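Local structure of uncharacterized protein (Legionella longbeachae NSW150, 4JZA) at residues A[201-206]-A[218-223]; A[212-217]-A[294-299]; A[226-231]-A[276-281]; A[243-248]-A[266-271]. The protein probably acts as a phosphoinositide phosphatase that removes the 3-phosphate from phosphatidylinositol 3-phosphate, linking the pathogen to lipid metabolism in its host. All blocks are in the same frame, centred on the assembly; numbering follows the deposited sequence.

Contact 1: residues A[201-206]-A[218-223]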
loop_
_atom_site.group_PDB
_atom_site.type_symbol
_atom_site.label_atom_id
_atom_site.label_comp_id
_atom_site.label_asym_id
_atom_site.label_seq_id
_atom_site.Cartn_x
_atom_site.Cartn_y
_atom_site.Cartn_z
ATOM N N HIS A 201 22.260 -12.540 -9.057
ATOM C CA HIS A 201 21.826 -11.775 -7.877
ATOM C C HIS A 201 22.281 -12.484 -6.606
ATOM O O HIS A 201 22.761 -11.817 -5.669
ATOM C CB HIS A 201 20.293 -11.610 -7.852
ATOM C CG HIS A 201 19.802 -10.410 -7.084
ATOM N ND1 HIS A 201 19.904 -9.121 -7.562
ATOM C CD2 HIS A 201 19.170 -10.307 -5.893
ATOM C CE1 HIS A 201 19.353 -8.277 -6.706
ATOM N NE2 HIS A 201 18.916 -8.971 -5.677
ATOM N N ALA A 202 22.155 -13.809 -6.561
ATOM C CA ALA A 202 22.614 -14.507 -5.388
ATOM C C ALA A 202 24.139 -14.372 -5.230
ATOM O O ALA A 202 24.648 -14.224 -4.087
ATOM C CB ALA A 202 22.220 -15.963 -5.424
ATOM N N TYR A 203 24.864 -14.417 -6.357
ATOM C CA TYR A 203 26.333 -14.341 -6.315
ATOM C C TYR A 203 26.769 -13.077 -5.586
ATOM O O TYR A 203 27.430 -13.150 -4.575
ATOM C CB TYR A 203 26.959 -14.398 -7.719
ATOM C CG TYR A 203 28.477 -14.436 -7.717
ATOM C CD1 TYR A 203 29.138 -15.619 -7.483
ATOM C CD2 TYR A 203 29.230 -13.330 -7.948
ATOM C CE1 TYR A 203 30.505 -15.709 -7.472
ATOM C CE2 TYR A 203 30.615 -13.399 -7.922
ATOM C CZ TYR A 203 31.252 -14.601 -7.694
ATOM O OH TYR A 203 32.634 -14.742 -7.641
ATOM N N PHE A 204 26.350 -11.927 -6.072
ATOM C CA PHE A 204 26.830 -10.668 -5.530
ATOM C C PHE A 204 26.251 -10.379 -4.155
ATOM O O PHE A 204 26.920 -9.809 -3.304
ATOM C CB PHE A 204 26.510 -9.507 -6.488
ATOM C CG PHE A 204 27.332 -9.501 -7.749
ATOM C CD1 PHE A 204 28.668 -9.135 -7.723
ATOM C CD2 PHE A 204 26.770 -9.845 -8.971
ATOM C CE1 PHE A 204 29.426 -9.134 -8.894
ATOM C CE2 PHE A 204 27.515 -9.830 -10.144
ATOM C CZ PHE A 204 28.841 -9.480 -10.106
ATOM N N CYS A 205 25.004 -10.752 -3.916
ATOM C CA CYS A 205 24.386 -10.424 -2.611
ATOM C C CYS A 205 24.919 -11.307 -1.496
ATOM O O CYS A 205 24.816 -10.945 -0.344
ATOM C CB CYS A 205 22.838 -10.460 -2.654
ATOM S SG CYS A 205 22.128 -9.137 -3.674
ATOM N N ASN A 206 25.517 -12.446 -1.829
ATOM C CA ASN A 206 26.100 -13.321 -0.795
ATOM C C ASN A 206 27.612 -13.333 -0.748
ATOM O O ASN A 206 28.204 -14.014 0.089
ATOM C CB ASN A 206 25.575 -14.724 -0.967
ATOM C CG ASN A 206 24.094 -14.792 -0.694
ATOM O OD1 ASN A 206 23.685 -14.752 0.450
ATOM N ND2 ASN A 206 23.289 -14.837 -1.745
ATOM N N ILE A 218 36.671 -11.688 -10.377
ATOM C CA ILE A 218 36.984 -12.457 -11.589
ATOM C C ILE A 218 37.730 -13.738 -11.256
ATOM O O ILE A 218 37.362 -14.800 -11.745
ATOM C CB ILE A 218 37.830 -11.641 -12.575
ATOM C CG1 ILE A 218 37.025 -10.427 -13.047
ATOM C CG2 ILE A 218 38.278 -12.515 -13.758
ATOM C CD1 ILE A 218 37.856 -9.239 -13.473
ATOM N N ARG A 219 38.751 -13.630 -10.403
ATOM C CA ARG A 219 39.536 -14.795 -10.014
ATOM C C ARG A 219 38.646 -15.765 -9.255
ATOM O O ARG A 219 38.618 -16.953 -9.577
ATOM C CB ARG A 219 40.833 -14.426 -9.232
ATOM C CG ARG A 219 42.084 -14.244 -10.128
ATOM C CD ARG A 219 43.393 -13.996 -9.350
ATOM N NE ARG A 219 43.295 -14.481 -7.969
ATOM C CZ ARG A 219 43.203 -13.722 -6.870
ATOM N NH1 ARG A 219 43.241 -12.389 -6.918
ATOM N NH2 ARG A 219 43.089 -14.312 -5.687
ATOM N N ASP A 220 37.894 -15.266 -8.270
ATOM C CA ASP A 220 36.983 -16.124 -7.512
ATOM C C ASP A 220 36.118 -16.975 -8.440
ATOM O O ASP A 220 35.959 -18.170 -8.221
ATOM C CB ASP A 220 36.066 -15.292 -6.612
ATOM C CG ASP A 220 35.010 -16.139 -5.903
ATOM O OD1 ASP A 220 33.984 -16.501 -6.533
ATOM O OD2 ASP A 220 35.227 -16.423 -4.706
ATOM N N PHE A 221 35.556 -16.350 -9.470
ATOM C CA PHE A 221 34.652 -17.061 -10.343
ATOM C C PHE A 221 35.365 -18.062 -11.245
ATOM O O PHE A 221 34.849 -19.165 -11.465
ATOM C CB PHE A 221 33.793 -16.114 -11.177
ATOM C CG PHE A 221 32.692 -16.829 -11.888
ATOM C CD1 PHE A 221 31.790 -17.567 -11.173
ATOM C CD2 PHE A 221 32.607 -16.830 -13.254
ATOM C CE1 PHE A 221 30.805 -18.279 -11.808
ATOM C CE2 PHE A 221 31.619 -17.544 -13.903
ATOM C CZ PHE A 221 30.719 -18.275 -13.181
ATOM N N ASN A 222 36.552 -17.700 -11.735
ATOM C CA ASN A 222 37.374 -18.637 -12.498
ATOM C C ASN A 222 37.826 -19.823 -11.624
ATOM O O ASN A 222 37.804 -20.963 -12.085
ATOM C CB ASN A 222 38.573 -17.933 -13.137
ATOM C CG ASN A 222 38.167 -16.937 -14.228
ATOM O OD1 ASN A 222 37.104 -17.053 -14.833
ATOM N ND2 ASN A 222 38.997 -15.942 -14.452
ATOM N N ASN A 223 38.209 -19.570 -10.368
ATOM C CA ASN A 223 38.572 -20.654 -9.427
ATOM C C ASN A 223 37.427 -21.604 -9.178
ATOM O O ASN A 223 37.638 -22.784 -8.851
ATOM C CB ASN A 223 39.039 -20.105 -8.066
ATOM C CG ASN A 223 40.395 -19.464 -8.154
ATOM O OD1 ASN A 223 41.053 -19.557 -9.178
ATOM N ND2 ASN A 223 40.815 -18.804 -7.091
#

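Contact 2: residues A[212-217]-A[294-299]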
loop_
_atom_site.group_PDB
_atom_site.type_symbol
_atom_site.label_atom_id
_atom_site.label_comp_id
_atom_site.label_asym_id
_atom_site.label_seq_id
_atom_site.Cartn_x
_atom_site.Cartn_y
_atom_site.Cartn_z
ATOM N N THR A 212 37.578 -8.573 -1.891
ATOM C CA THR A 212 37.613 -7.119 -1.626
ATOM C C THR A 212 37.829 -6.269 -2.880
ATOM O O THR A 212 38.053 -5.044 -2.790
ATOM C CB THR A 212 38.790 -6.747 -0.669
ATOM O OG1 THR A 212 40.028 -6.804 -1.387
ATOM C CG2 THR A 212 38.893 -7.683 0.556
ATOM N N SER A 213 37.793 -6.882 -4.060
ATOM C CA SER A 213 37.967 -6.089 -5.275
ATOM C C SER A 213 37.400 -6.799 -6.472
ATOM O O SER A 213 37.154 -8.006 -6.422
ATOM C CB SER A 213 39.447 -5.793 -5.526
ATOM O OG SER A 213 40.066 -6.935 -6.098
ATOM N N TYR A 214 37.225 -6.047 -7.564
ATOM C CA TYR A 214 36.615 -6.599 -8.758
ATOM C C TYR A 214 37.595 -7.645 -9.372
ATOM O O TYR A 214 37.207 -8.748 -9.756
ATOM C CB TYR A 214 36.184 -5.490 -9.728
ATOM C CG TYR A 214 35.201 -6.036 -10.732
ATOM C CD1 TYR A 214 33.922 -6.419 -10.350
ATOM C CD2 TYR A 214 35.573 -6.268 -12.052
ATOM C CE1 TYR A 214 33.039 -6.982 -11.257
ATOM C CE2 TYR A 214 34.686 -6.831 -12.960
ATOM C CZ TYR A 214 33.431 -7.177 -12.552
ATOM O OH TYR A 214 32.588 -7.745 -13.440
ATOM N N LEU A 215 38.883 -7.334 -9.361
ATOM C CA LEU A 215 39.892 -8.345 -9.669
ATOM C C LEU A 215 39.728 -9.641 -8.849
ATOM O O LEU A 215 39.773 -10.736 -9.393
ATOM C CB LEU A 215 41.294 -7.751 -9.494
ATOM C CG LEU A 215 41.679 -6.717 -10.569
ATOM C CD1 LEU A 215 42.996 -5.972 -10.291
ATOM C CD2 LEU A 215 41.734 -7.410 -11.924
ATOM N N GLU A 216 39.506 -9.538 -7.552
ATOM C CA GLU A 216 39.267 -10.749 -6.770
ATOM C C GLU A 216 37.959 -11.456 -7.157
ATOM O O GLU A 216 37.841 -12.687 -7.028
ATOM C CB GLU A 216 39.376 -10.473 -5.262
ATOM C CG GLU A 216 40.824 -10.340 -4.769
ATOM C CD GLU A 216 40.964 -9.943 -3.293
ATOM O OE1 GLU A 216 40.003 -10.093 -2.475
ATOM O OE2 GLU A 216 42.079 -9.499 -2.946
ATOM N N VAL A 217 36.982 -10.715 -7.667
ATOM C CA VAL A 217 35.756 -11.368 -8.146
ATOM C C VAL A 217 36.003 -12.235 -9.366
ATOM O O VAL A 217 35.626 -13.398 -9.378
ATOM C CB VAL A 217 34.649 -10.354 -8.462
ATOM C CG1 VAL A 217 33.434 -11.049 -9.084
ATOM C CG2 VAL A 217 34.247 -9.642 -7.173
ATOM N N TRP A 294 32.916 -1.566 -16.506
ATOM C CA TRP A 294 33.142 -0.131 -16.425
ATOM C C TRP A 294 32.322 0.454 -15.314
ATOM O O TRP A 294 32.703 1.427 -14.700
ATOM C CB TRP A 294 32.737 0.533 -17.746
ATOM C CG TRP A 294 33.759 0.315 -18.779
ATOM C CD1 TRP A 294 33.764 -0.651 -19.738
ATOM C CD2 TRP A 294 34.992 1.027 -18.911
ATOM N NE1 TRP A 294 34.902 -0.569 -20.471
ATOM C CE2 TRP A 294 35.679 0.450 -19.991
ATOM C CE3 TRP A 294 35.576 2.098 -18.220
ATOM C CZ2 TRP A 294 36.914 0.917 -20.438
ATOM C CZ3 TRP A 294 36.804 2.576 -18.656
ATOM C CH2 TRP A 294 37.477 1.970 -19.759
ATOM N N GLU A 295 31.172 -0.163 -15.079
ATOM C CA GLU A 295 30.157 0.415 -14.234
ATOM C C GLU A 295 30.166 -0.197 -12.817
ATOM O O GLU A 295 29.983 0.532 -11.840
ATOM C CB GLU A 295 28.796 0.390 -14.991
ATOM C CG GLU A 295 27.594 -0.221 -14.302
ATOM C CD GLU A 295 26.285 -0.046 -15.102
ATOM O OE1 GLU A 295 26.231 -0.304 -16.336
ATOM O OE2 GLU A 295 25.281 0.340 -14.458
ATOM N N ILE A 296 30.496 -1.487 -12.699
ATOM C CA ILE A 296 30.420 -2.145 -11.414
ATOM C C ILE A 296 31.686 -2.373 -10.640
ATOM O O ILE A 296 31.624 -2.862 -9.528
ATOM C CB ILE A 296 29.679 -3.473 -11.524
ATOM C CG1 ILE A 296 30.481 -4.592 -12.179
ATOM C CG2 ILE A 296 28.433 -3.237 -12.324
ATOM C CD1 ILE A 296 29.778 -5.934 -12.047
ATOM N N TRP A 297 32.840 -2.035 -11.186
ATOM C CA TRP A 297 34.096 -2.442 -10.531
ATOM C C TRP A 297 34.327 -1.789 -9.161
ATOM O O TRP A 297 35.094 -2.305 -8.364
ATOM C CB TRP A 297 35.291 -2.106 -11.417
ATOM C CG TRP A 297 35.498 -0.692 -11.549
ATOM C CD1 TRP A 297 35.035 0.098 -12.540
ATOM C CD2 TRP A 297 36.218 0.146 -10.668
ATOM N NE1 TRP A 297 35.459 1.383 -12.369
ATOM C CE2 TRP A 297 36.168 1.449 -11.204
ATOM C CE3 TRP A 297 36.934 -0.073 -9.495
ATOM C CZ2 TRP A 297 36.794 2.527 -10.608
ATOM C CZ3 TRP A 297 37.560 1.002 -8.891
ATOM C CH2 TRP A 297 37.486 2.288 -9.448
ATOM N N ASP A 298 33.741 -0.614 -8.930
ATOM C CA ASP A 298 33.924 0.039 -7.650
ATOM C C ASP A 298 32.794 -0.260 -6.684
ATOM O O ASP A 298 32.836 0.178 -5.562
ATOM C CB ASP A 298 34.077 1.550 -7.777
ATOM C CG ASP A 298 35.009 2.158 -6.665
ATOM O OD1 ASP A 298 35.374 1.462 -5.697
ATOM O OD2 ASP A 298 35.412 3.343 -6.762
ATOM N N THR A 299 31.778 -0.991 -7.105
ATOM C CA THR A 299 30.618 -1.136 -6.254
ATOM C C THR A 299 30.223 -2.589 -6.035
ATOM O O THR A 299 29.560 -2.896 -5.074
ATOM C CB THR A 299 29.438 -0.261 -6.771
ATOM O OG1 THR A 299 28.710 -0.922 -7.809
ATOM C CG2 THR A 299 29.964 1.074 -7.323
#

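Contact 3: residues A[226-231]-A[276-281]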
loop_
_atom_site.group_PDB
_atom_site.type_symbol
_atom_site.label_atom_id
_atom_site.label_comp_id
_atom_site.label_asym_id
_atom_site.label_seq_id
_atom_site.Cartn_x
_atom_site.Cartn_y
_atom_site.Cartn_z
ATOM N N LEU A 226 37.117 -23.991 -12.474
ATOM C CA LEU A 226 38.093 -25.075 -12.462
ATOM C C LEU A 226 37.605 -26.111 -11.456
ATOM O O LEU A 226 37.279 -27.234 -11.836
ATOM C CB LEU A 226 39.513 -24.547 -12.157
ATOM C CG LEU A 226 40.016 -23.566 -13.249
ATOM C CD1 LEU A 226 41.200 -22.725 -12.781
ATOM C CD2 LEU A 226 40.332 -24.265 -14.573
ATOM N N ASN A 227 37.488 -25.719 -10.192
ATOM C CA ASN A 227 36.869 -26.576 -9.159
ATOM C C ASN A 227 35.546 -27.278 -9.579
ATOM O O ASN A 227 35.194 -28.318 -9.024
ATOM C CB ASN A 227 36.631 -25.751 -7.883
ATOM C CG ASN A 227 36.118 -26.589 -6.731
ATOM O OD1 ASN A 227 36.555 -27.719 -6.534
ATOM N ND2 ASN A 227 35.186 -26.041 -5.965
ATOM N N TRP A 228 34.821 -26.707 -10.542
ATOM C CA TRP A 228 33.558 -27.280 -11.016
ATOM C C TRP A 228 33.779 -28.396 -12.015
ATOM O O TRP A 228 33.432 -29.544 -11.735
ATOM C CB TRP A 228 32.661 -26.199 -11.634
ATOM C CG TRP A 228 31.332 -26.713 -12.220
ATOM C CD1 TRP A 228 30.837 -26.465 -13.470
ATOM C CD2 TRP A 228 30.348 -27.544 -11.561
ATOM N NE1 TRP A 228 29.615 -27.080 -13.632
ATOM C CE2 TRP A 228 29.290 -27.744 -12.476
ATOM C CE3 TRP A 228 30.269 -28.148 -10.282
ATOM C CZ2 TRP A 228 28.158 -28.523 -12.156
ATOM C CZ3 TRP A 228 29.132 -28.928 -9.960
ATOM C CH2 TRP A 228 28.098 -29.101 -10.896
ATOM N N ALA A 229 34.359 -28.071 -13.169
ATOM C CA ALA A 229 34.715 -29.095 -14.153
ATOM C C ALA A 229 35.641 -30.188 -13.570
ATOM O O ALA A 229 35.803 -31.239 -14.182
ATOM C CB ALA A 229 35.325 -28.460 -15.390
ATOM N N SER A 230 36.213 -29.940 -12.388
ATOM C CA SER A 230 36.870 -30.977 -11.562
ATOM C C SER A 230 35.882 -31.921 -10.848
ATOM O O SER A 230 36.087 -33.142 -10.815
ATOM C CB SER A 230 37.774 -30.324 -10.496
ATOM O OG SER A 230 37.914 -31.141 -9.336
ATOM N N ILE A 231 34.859 -31.338 -10.215
ATOM C CA ILE A 231 33.798 -32.093 -9.525
ATOM C C ILE A 231 32.960 -32.911 -10.518
ATOM O O ILE A 231 32.442 -33.974 -10.179
ATOM C CB ILE A 231 32.898 -31.145 -8.684
ATOM C CG1 ILE A 231 33.686 -30.584 -7.496
ATOM C CG2 ILE A 231 31.665 -31.856 -8.138
ATOM C CD1 ILE A 231 33.090 -29.322 -6.920
ATOM N N SER A 276 20.608 -26.398 -18.334
ATOM C CA SER A 276 21.253 -25.136 -18.727
ATOM C C SER A 276 22.367 -24.688 -17.741
ATOM O O SER A 276 22.991 -23.650 -17.943
ATOM C CB SER A 276 20.205 -24.034 -18.950
ATOM O OG SER A 276 19.313 -23.962 -17.869
ATOM N N LEU A 277 22.663 -25.493 -16.724
ATOM C CA LEU A 277 23.638 -25.101 -15.703
ATOM C C LEU A 277 24.998 -24.654 -16.274
ATOM O O LEU A 277 25.441 -23.538 -16.002
ATOM C CB LEU A 277 23.820 -26.222 -14.673
ATOM C CG LEU A 277 24.612 -25.895 -13.396
ATOM C CD1 LEU A 277 24.076 -26.660 -12.188
ATOM C CD2 LEU A 277 26.104 -26.175 -13.560
ATOM N N ASP A 278 25.667 -25.525 -17.033
ATOM C CA ASP A 278 27.010 -25.216 -17.608
ATOM C C ASP A 278 26.999 -24.069 -18.604
ATOM O O ASP A 278 28.000 -23.398 -18.767
ATOM C CB ASP A 278 27.679 -26.455 -18.252
ATOM C CG ASP A 278 28.599 -27.203 -17.278
ATOM O OD1 ASP A 278 29.446 -26.557 -16.615
ATOM O OD2 ASP A 278 28.472 -28.442 -17.160
ATOM N N LYS A 279 25.867 -23.843 -19.252
ATOM C CA LYS A 279 25.737 -22.736 -20.195
ATOM C C LYS A 279 25.759 -21.419 -19.448
ATOM O O LYS A 279 26.461 -20.480 -19.809
ATOM C CB LYS A 279 24.424 -22.857 -20.954
ATOM C CG LYS A 279 24.210 -21.764 -21.973
ATOM C CD LYS A 279 22.810 -21.833 -22.553
ATOM C CE LYS A 279 22.760 -21.095 -23.881
ATOM N NZ LYS A 279 21.379 -20.655 -24.224
ATOM N N LYS A 280 24.976 -21.380 -18.374
ATOM C CA LYS A 280 24.833 -20.181 -17.561
ATOM C C LYS A 280 26.149 -19.796 -16.910
ATOM O O LYS A 280 26.472 -18.623 -16.794
ATOM C CB LYS A 280 23.746 -20.386 -16.503
ATOM C CG LYS A 280 22.360 -20.107 -17.050
ATOM C CD LYS A 280 21.272 -20.599 -16.117
ATOM C CE LYS A 280 19.917 -20.189 -16.656
ATOM N NZ LYS A 280 18.842 -20.783 -15.819
ATOM N N LEU A 281 26.898 -20.792 -16.466
ATOM C CA LEU A 281 28.218 -20.544 -15.930
ATOM C C LEU A 281 29.102 -19.792 -16.933
ATOM O O LEU A 281 29.679 -18.768 -16.570
ATOM C CB LEU A 281 28.882 -21.857 -15.466
ATOM C CG LEU A 281 28.252 -22.499 -14.239
ATOM C CD1 LEU A 281 28.988 -23.790 -13.904
ATOM C CD2 LEU A 281 28.292 -21.547 -13.048
#

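Contact 4: residues A[243-248]-A[266-271]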
loop_
_atom_site.group_PDB
_atom_site.type_symbol
_atom_site.label_atom_id
_atom_site.label_comp_id
_atom_site.label_asym_id
_atom_site.label_seq_id
_atom_site.Cartn_x
_atom_site.Cartn_y
_atom_site.Cartn_z
ATOM N N GLN A 243 19.579 -32.753 -7.259
ATOM C CA GLN A 243 18.199 -32.853 -6.829
ATOM C C GLN A 243 18.065 -32.930 -5.327
ATOM O O GLN A 243 16.972 -32.726 -4.812
ATOM C CB GLN A 243 17.519 -34.031 -7.484
ATOM C CG GLN A 243 17.538 -33.896 -8.996
ATOM C CD GLN A 243 16.301 -34.457 -9.653
ATOM O OE1 GLN A 243 15.566 -35.240 -9.051
ATOM N NE2 GLN A 243 16.076 -34.084 -10.904
ATOM N N GLN A 244 19.165 -33.244 -4.633
ATOM C CA GLN A 244 19.241 -33.102 -3.164
ATOM C C GLN A 244 19.357 -31.633 -2.778
ATOM O O GLN A 244 18.986 -31.238 -1.666
ATOM C CB GLN A 244 20.452 -33.836 -2.589
ATOM C CG GLN A 244 20.268 -35.327 -2.399
ATOM C CD GLN A 244 21.564 -36.009 -2.022
ATOM O OE1 GLN A 244 21.621 -36.749 -1.048
ATOM N NE2 GLN A 244 22.619 -35.756 -2.787
ATOM N N ILE A 245 19.907 -30.847 -3.701
ATOM C CA ILE A 245 20.148 -29.431 -3.491
ATOM C C ILE A 245 18.881 -28.617 -3.714
ATOM O O ILE A 245 18.497 -27.829 -2.849
ATOM C CB ILE A 245 21.278 -28.935 -4.408
ATOM C CG1 ILE A 245 22.576 -29.657 -4.013
ATOM C CG2 ILE A 245 21.403 -27.421 -4.316
ATOM C CD1 ILE A 245 23.771 -29.406 -4.913
ATOM N N VAL A 246 18.228 -28.817 -4.854
ATOM C CA VAL A 246 16.911 -28.222 -5.067
ATOM C C VAL A 246 15.934 -28.610 -3.940
ATOM O O VAL A 246 15.223 -27.745 -3.437
ATOM C CB VAL A 246 16.317 -28.523 -6.469
ATOM C CG1 VAL A 246 16.051 -30.009 -6.669
ATOM C CG2 VAL A 246 15.035 -27.727 -6.691
ATOM N N SER A 247 15.958 -29.882 -3.553
ATOM C CA SER A 247 15.238 -30.379 -2.389
ATOM C C SER A 247 15.773 -29.735 -1.122
ATOM O O SER A 247 15.018 -29.384 -0.224
ATOM C CB SER A 247 15.390 -31.891 -2.287
ATOM O OG SER A 247 16.756 -32.262 -2.321
ATOM N N GLY A 248 17.088 -29.583 -1.057
ATOM C CA GLY A 248 17.720 -28.916 0.062
ATOM C C GLY A 248 17.760 -29.742 1.326
ATOM O O GLY A 248 17.966 -29.210 2.413
HETATM N N MSE A 266 24.516 -19.502 -5.418
HETATM C CA MSE A 266 24.428 -19.490 -6.850
HETATM C C MSE A 266 24.130 -20.871 -7.338
HETATM O O MSE A 266 23.302 -21.031 -8.204
HETATM C CB MSE A 266 25.730 -19.032 -7.451
HETATM C CG MSE A 266 25.660 -19.078 -8.987
HETATM SE SE MSE A 266 27.319 -18.567 -9.925
HETATM C CE MSE A 266 28.584 -18.694 -8.401
HETATM N N MSE A 267 24.793 -21.891 -6.804
HETATM C CA MSE A 267 24.510 -23.266 -7.241
HETATM C C MSE A 267 23.091 -23.629 -6.914
HETATM O O MSE A 267 22.368 -24.133 -7.772
HETATM C CB MSE A 267 25.436 -24.335 -6.644
HETATM C CG MSE A 267 26.692 -24.636 -7.488
HETATM SE SE MSE A 267 26.438 -24.946 -9.461
HETATM C CE MSE A 267 26.963 -23.106 -9.879
ATOM N N ARG A 268 22.676 -23.366 -5.675
ATOM C CA ARG A 268 21.316 -23.693 -5.225
ATOM C C ARG A 268 20.267 -23.314 -6.262
ATOM O O ARG A 268 19.304 -24.036 -6.476
ATOM C CB ARG A 268 21.003 -23.019 -3.891
ATOM C CG ARG A 268 19.659 -23.419 -3.285
ATOM C CD ARG A 268 19.352 -22.626 -2.031
ATOM N NE ARG A 268 20.520 -22.549 -1.159
ATOM C CZ ARG A 268 20.966 -23.545 -0.389
ATOM N NH1 ARG A 268 20.348 -24.719 -0.368
ATOM N NH2 ARG A 268 22.044 -23.362 0.378
ATOM N N ILE A 269 20.468 -22.198 -6.927
ATOM C CA ILE A 269 19.530 -21.769 -7.942
ATOM C C ILE A 269 19.700 -22.478 -9.277
ATOM O O ILE A 269 18.717 -22.734 -9.978
ATOM C CB ILE A 269 19.653 -20.266 -8.161
ATOM C CG1 ILE A 269 19.148 -19.552 -6.902
ATOM C CG2 ILE A 269 18.874 -19.850 -9.388
ATOM C CD1 ILE A 269 19.984 -18.368 -6.479
ATOM N N LEU A 270 20.941 -22.782 -9.637
ATOM C CA LEU A 270 21.225 -23.372 -10.951
ATOM C C LEU A 270 20.839 -24.851 -10.956
ATOM O O LEU A 270 20.422 -25.373 -11.978
ATOM C CB LEU A 270 22.703 -23.172 -11.336
ATOM C CG LEU A 270 23.151 -21.749 -11.729
ATOM C CD1 LEU A 270 24.639 -21.680 -12.023
ATOM C CD2 LEU A 270 22.382 -21.247 -12.927
ATOM N N ALA A 271 20.944 -25.498 -9.791
ATOM C CA ALA A 271 20.625 -26.924 -9.624
ATOM C C ALA A 271 19.175 -27.272 -9.895
ATOM O O ALA A 271 18.839 -28.448 -10.050
ATOM C CB ALA A 271 20.996 -27.382 -8.216
#

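Contact 1: residues A[201-206]-A[218-223]
In the helical insertion domain of this phosphoinositide phosphatase, Tyr203 bridges from helix 198-206 to Asp220 and Phe221 in the early turns of helix 214-234. The two backbones stay well apart, with 9.6 Å between the CA atoms of Tyr203 and Phe221, and the tyrosine, met by Asp220 and Phe221, spans the gap. Its CG stands anti to the backbone N (chi1 -175°), which sends the ring straight across to the neighbouring helix. There Tyr203 OH donates to Asp220 OD1; the modelled 2.5 Å is very short and its exact length doubtful. This oxygen sits at the hydroxyl end of the ring, near its plane, while the carboxylate is turned 64° against the ring. The edge of Phe221 is directed at the face of Tyr203. The pair is T-shaped, with ring centroids 6.0 Å apart and planes at 79°. Phe284 adds edge-to-face pairs with both rings, and Asp220 OD2 accepts a bond from His262 NE2. Each carboxylate oxygen of Asp220 thus has its own donor, which should fix the group's rotation. One tyrosine thereby joins two helices by polar end and aromatic face, and the two donors would be expected to stabilise the aspartate as an anion.

Contact 2: residues A[212-217]-A[294-299]
The backbones come close where Tyr214, in the first turn of helix 214-234, passes Trp297 in segment 294-299, their CA atoms 5.2 Å apart. At this spacing the root of the tyrosine lies against main chain: Tyr214 CB is 3.6 Å from Trp297 O, and Tyr214 CG is 3.8 Å from Trp297 CA. Of the Trp297 side chain, CB does the touching, 3.9 Å from Tyr214 CB, while its indole turns outward. The far half of the phenol meets Ile296 instead. Ile296 CG1 lies between the backbone N and the carbonyl carbon (chi1 75°), which carries Ile296 CD1 obliquely over to Tyr214 CE1 at 3.5 Å. The phenol oxygen, also beside this methyl, donates to Leu288 O at the end of helix 274-288, so its polar need is met outside the pair. Just before Tyr214, Ser213 is the N-cap: Glu216 N donates to Ser213 OG over 3.0 Å at 163°. Thr212 N in turn reaches Glu216 OE1 over 2.9 Å, meeting it from above the carboxylate plane. The chemistry divides: polar bonds shape the helix start, whereas the junction with 294-299 is van der Waals contact, mostly carbon on carbon, with the tyrosine hydroxyl tying it to a third helix.

Contact 3: residues A[226-231]-A[276-281]
Trp228 NE1 gives its hydrogen to Asp278 OD1 over 3.0 Å, a weak bond because the angle at the hydrogen is only 135°. It joins two antiparallel helices of the insertion domain, 214-234 and 274-288, whose local axes run at 160° and approach no closer than 12.5 Å. The indole of Trp228 reaches across this separation and meets Leu277, its neighbour Asp278, and Leu281 one turn further on. Asp278 OD1 lies in the indole plane at the nitrogen edge, with the carboxylate turned 48° from the ring. Each leucine contributes one methyl: the Leu277 side chain approaches that of Trp228 obliquely, beside the six-membered part, whereas Leu281 crosses it at about a right angle, beside the pyrrole part. The second oxygen, Asp278 OD2, has a long and weak ion pair with Lys232, on the same helix as the tryptophan. Beyond the indole, both leucines also touch Leu270 of helix 261-270. The methyls make plain van der Waals contacts with the indole: Leu277 CD2 is 3.4 Å from Trp228 CZ2, and Leu281 CD1 is 3.3 Å from Trp228 CD1.

Contact 4: residues A[243-248]-A[266-271]
Ile245 points its side chain at helix 261-270 and sets one methyl between Arg268 and Ala271, residues one turn apart. The branch that touches is CG2, anti to the backbone N, lying 3.8 Å from Arg268 CA and 3.9 Å from Ala271 CB. Ala271 faces back toward helix 238-247, so methyl meets methyl. The CA atoms are 6.1 Å apart for Ile245 and Arg268, and 6.0 Å for Val246 and Ala271, the latter approach probably eased by the small alanine. Val246 borders the exposed side with a looser approach to the Ala271 carbonyl. Arg268 sets off alongside and only its outer part bends toward helix 238-247, where its guanidinium is claimed by Glu265 of its own helix through a salt bridge at NE. Trp255 and Phe256 of helix 254-257 also touch Ile245. The seam is therefore held by aliphatic and backbone carbon, while the nearby arginine charge is probably balanced by Glu265 of its own helix.

Overall arrangement
All four contacts lie on the outlying helical part of the chain inserted between sheet strands 159-166 and 352-359, their centres 34 to 42 Å from the chain centre. Helix 214-234 is the common beam: contacts 2, 1 and 3 follow one another along it, with centres 11 Å apart for contacts 1 and 2 and 13 Å for contacts 1 and 3. Contact 4, wholly within the chain between the segments of contact 3, reaches contacts 1 and 3 through helix 261-270, where Met266 packs on Tyr203 and Met267 on Leu281. Contact 2 brings residues 294-299 back to the helix start; its centre and that of contact 4 are about 27 Å apart. Together they unite successive helices into a helical region apart from the sheet.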